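PDB 3OOO: proline dipeptidase from Streptococcus agalactiae, which probably hydrolyses dipeptides ending in proline as a manganese-dependent M24B-family peptidase, represented here by its N-terminal creatinase/prolidase domain. Local coordinates for residues E40-L45 and V107-G112. Sequence-based numbering, arbitrary orientation.
Sequences ERQMFL and VTKFQG
Lys109 reaches out from helix 107-116 to the loop that leads into strand 44-48, and its ammonium group donates a hydrogen bond from NZ to Arg41 O, 2.8 Å long. The nitrogen approaches with a C=O...N angle of 150°, tilted 28° from the carbonyl plane. A bend at the last torsion (chi4 -149°) turns NZ out of the line of an otherwise extended chain. NZ also donates a hydrogen bond to His39 O. Water 1 takes a third bond from NZ at 3.1 Å, accepts another from Met43 N, and donates to Gln42 OE1 at 2.8 Å, lying above one face of the Phe44 ring, toward its rim.

Van der Waals contact follows the lysine stem. Gln42, its chain folded at chi2, runs past Lys109 in the opposite direction and lays OE1 alongside the methylenes, 3.4 Å from Lys109 CG. Nearer the helix, Lys109 CB meets the edge of the Phe44 ring at CZ, 4.3 Å away. Ile86 and Leu105 also pack on Phe44.

With two loop carbonyls and a water gripping one ammonium group, the lysine ties the helix to the approach of a central strand, and the surrounding oxygens would probably stabilise its positive charge.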
loop_
_atom_site.group_PDB
_atom_site.type_symbol
_atom_site.label_atom_id
_atom_site.label_comp_id
_atom_site.label_asym_id
_atom_site.label_seq_id
_atom_site.Cartn_x
_atom_site.Cartn_y
_atom_site.Cartn_z
ATOM N N GLU A 40 9.421 -5.922 -3.569
ATOM C CA GLU A 40 9.778 -4.517 -3.852
ATOM C C GLU A 40 9.823 -4.200 -5.344
ATOM O O GLU A 40 9.619 -3.047 -5.749
ATOM C CB GLU A 40 11.117 -4.137 -3.202
ATOM C CG GLU A 40 11.479 -2.647 -3.308
ATOM C CD GLU A 40 12.854 -2.330 -2.753
ATOM O OE1 GLU A 40 13.179 -2.823 -1.654
ATOM O OE2 GLU A 40 13.610 -1.579 -3.410
ATOM N N ARG A 41 10.124 -5.211 -6.151
ATOM C CA ARG A 41 10.151 -5.045 -7.601
ATOM C C ARG A 41 8.719 -4.945 -8.128
ATOM O O ARG A 41 7.752 -5.173 -7.395
ATOM C CB ARG A 41 10.902 -6.191 -8.278
ATOM C CG ARG A 41 12.412 -6.167 -8.057
ATOM C CD ARG A 41 13.081 -7.119 -9.032
ATOM N NE ARG A 41 14.530 -7.226 -8.850
ATOM C CZ ARG A 41 15.123 -8.103 -8.044
ATOM N NH1 ARG A 41 14.403 -8.947 -7.312
ATOM N NH2 ARG A 41 16.448 -8.124 -7.967
ATOM N N GLN A 42 8.593 -4.601 -9.405
ATOM C CA GLN A 42 7.284 -4.316 -9.982
ATOM C C GLN A 42 6.707 -5.441 -10.832
ATOM O O GLN A 42 7.404 -6.034 -11.658
ATOM C CB GLN A 42 7.332 -3.047 -10.849
ATOM C CG GLN A 42 7.934 -1.802 -10.196
ATOM C CD GLN A 42 7.359 -1.500 -8.824
ATOM O OE1 GLN A 42 6.177 -1.745 -8.557
ATOM N NE2 GLN A 42 8.199 -0.960 -7.941
HETATM N N MSE A 43 5.425 -5.702 -10.584
HETATM C CA MSE A 43 4.541 -6.623 -11.278
HETATM C C MSE A 43 3.213 -5.811 -11.546
HETATM O O MSE A 43 2.617 -5.469 -10.526
HETATM C CB MSE A 43 4.252 -7.820 -10.281
HETATM C CG MSE A 43 4.575 -9.354 -10.668
HETATM SE SE MSE A 43 3.043 -10.468 -11.318
HETATM C CE MSE A 43 1.919 -10.336 -9.722
ATOM N N PHE A 44 2.748 -5.586 -12.776
ATOM C CA PHE A 44 1.406 -5.062 -13.004
ATOM C C PHE A 44 0.791 -5.760 -14.193
ATOM O O PHE A 44 1.461 -5.990 -15.207
ATOM C CB PHE A 44 1.429 -3.558 -13.303
ATOM C CG PHE A 44 1.982 -2.713 -12.186
ATOM C CD1 PHE A 44 1.263 -2.532 -10.999
ATOM C CD2 PHE A 44 3.219 -2.101 -12.323
ATOM C CE1 PHE A 44 1.781 -1.751 -9.966
ATOM C CE2 PHE A 44 3.748 -1.322 -11.297
ATOM C CZ PHE A 44 3.027 -1.144 -10.114
ATOM N N LEU A 45 -0.497 -6.063 -14.078
ATOM C CA LEU A 45 -1.280 -6.525 -15.213
ATOM C C LEU A 45 -2.195 -5.392 -15.638
ATOM O O LEU A 45 -3.076 -4.982 -14.883
ATOM C CB LEU A 45 -2.099 -7.759 -14.832
ATOM C CG LEU A 45 -3.038 -8.349 -15.890
ATOM C CD1 LEU A 45 -2.266 -8.887 -17.090
ATOM C CD2 LEU A 45 -3.895 -9.448 -15.273
ATOM N N VAL A 107 1.792 2.362 -1.080
ATOM C CA VAL A 107 1.827 3.773 -1.447
ATOM C C VAL A 107 2.964 4.076 -2.425
ATOM O O VAL A 107 2.795 4.864 -3.353
ATOM C CB VAL A 107 1.885 4.686 -0.205
ATOM C CG1 VAL A 107 1.901 6.158 -0.609
ATOM C CG2 VAL A 107 0.691 4.408 0.685
ATOM N N THR A 108 4.117 3.445 -2.222
ATOM C CA THR A 108 5.240 3.635 -3.132
ATOM C C THR A 108 4.845 3.306 -4.566
ATOM O O THR A 108 5.111 4.078 -5.485
ATOM C CB THR A 108 6.422 2.766 -2.726
ATOM O OG1 THR A 108 6.855 3.170 -1.422
ATOM C CG2 THR A 108 7.577 2.935 -3.710
ATOM N N LYS A 109 4.195 2.163 -4.741
ATOM C CA LYS A 109 3.818 1.706 -6.074
ATOM C C LYS A 109 2.676 2.534 -6.657
ATOM O O LYS A 109 2.636 2.790 -7.857
ATOM C CB LYS A 109 3.487 0.214 -6.052
ATOM C CG LYS A 109 4.709 -0.647 -5.752
ATOM C CD LYS A 109 4.354 -2.098 -5.594
ATOM C CE LYS A 109 5.631 -2.903 -5.382
ATOM N NZ LYS A 109 5.505 -4.262 -5.931
ATOM N N PHE A 110 1.759 2.957 -5.793
ATOM C CA PHE A 110 0.668 3.846 -6.180
ATOM C C PHE A 110 1.230 5.158 -6.715
ATOM O O PHE A 110 0.828 5.634 -7.778
ATOM C CB PHE A 110 -0.238 4.066 -4.963
ATOM C CG PHE A 110 -1.399 4.993 -5.198
ATOM C CD1 PHE A 110 -2.293 4.784 -6.246
ATOM C CD2 PHE A 110 -1.626 6.050 -4.326
ATOM C CE1 PHE A 110 -3.381 5.642 -6.436
ATOM C CE2 PHE A 110 -2.711 6.911 -4.507
ATOM C CZ PHE A 110 -3.588 6.703 -5.563
ATOM N N GLN A 111 2.186 5.731 -5.994
ATOM C CA GLN A 111 2.783 6.984 -6.428
ATOM C C GLN A 111 3.562 6.808 -7.728
ATOM O O GLN A 111 3.529 7.687 -8.593
ATOM C CB GLN A 111 3.598 7.632 -5.302
ATOM C CG GLN A 111 2.685 8.048 -4.148
ATOM C CD GLN A 111 3.340 8.935 -3.113
ATOM O OE1 GLN A 111 4.560 8.976 -2.985
ATOM N NE2 GLN A 111 2.514 9.646 -2.351
ATOM N N GLY A 112 4.202 5.652 -7.894
ATOM C CA GLY A 112 4.837 5.319 -9.169
ATOM C C GLY A 112 3.847 5.320 -10.322
ATOM O O GLY A 112 4.094 5.924 -11.364
HETATM O O HOH W 1 4.229 -3.766 -8.660
#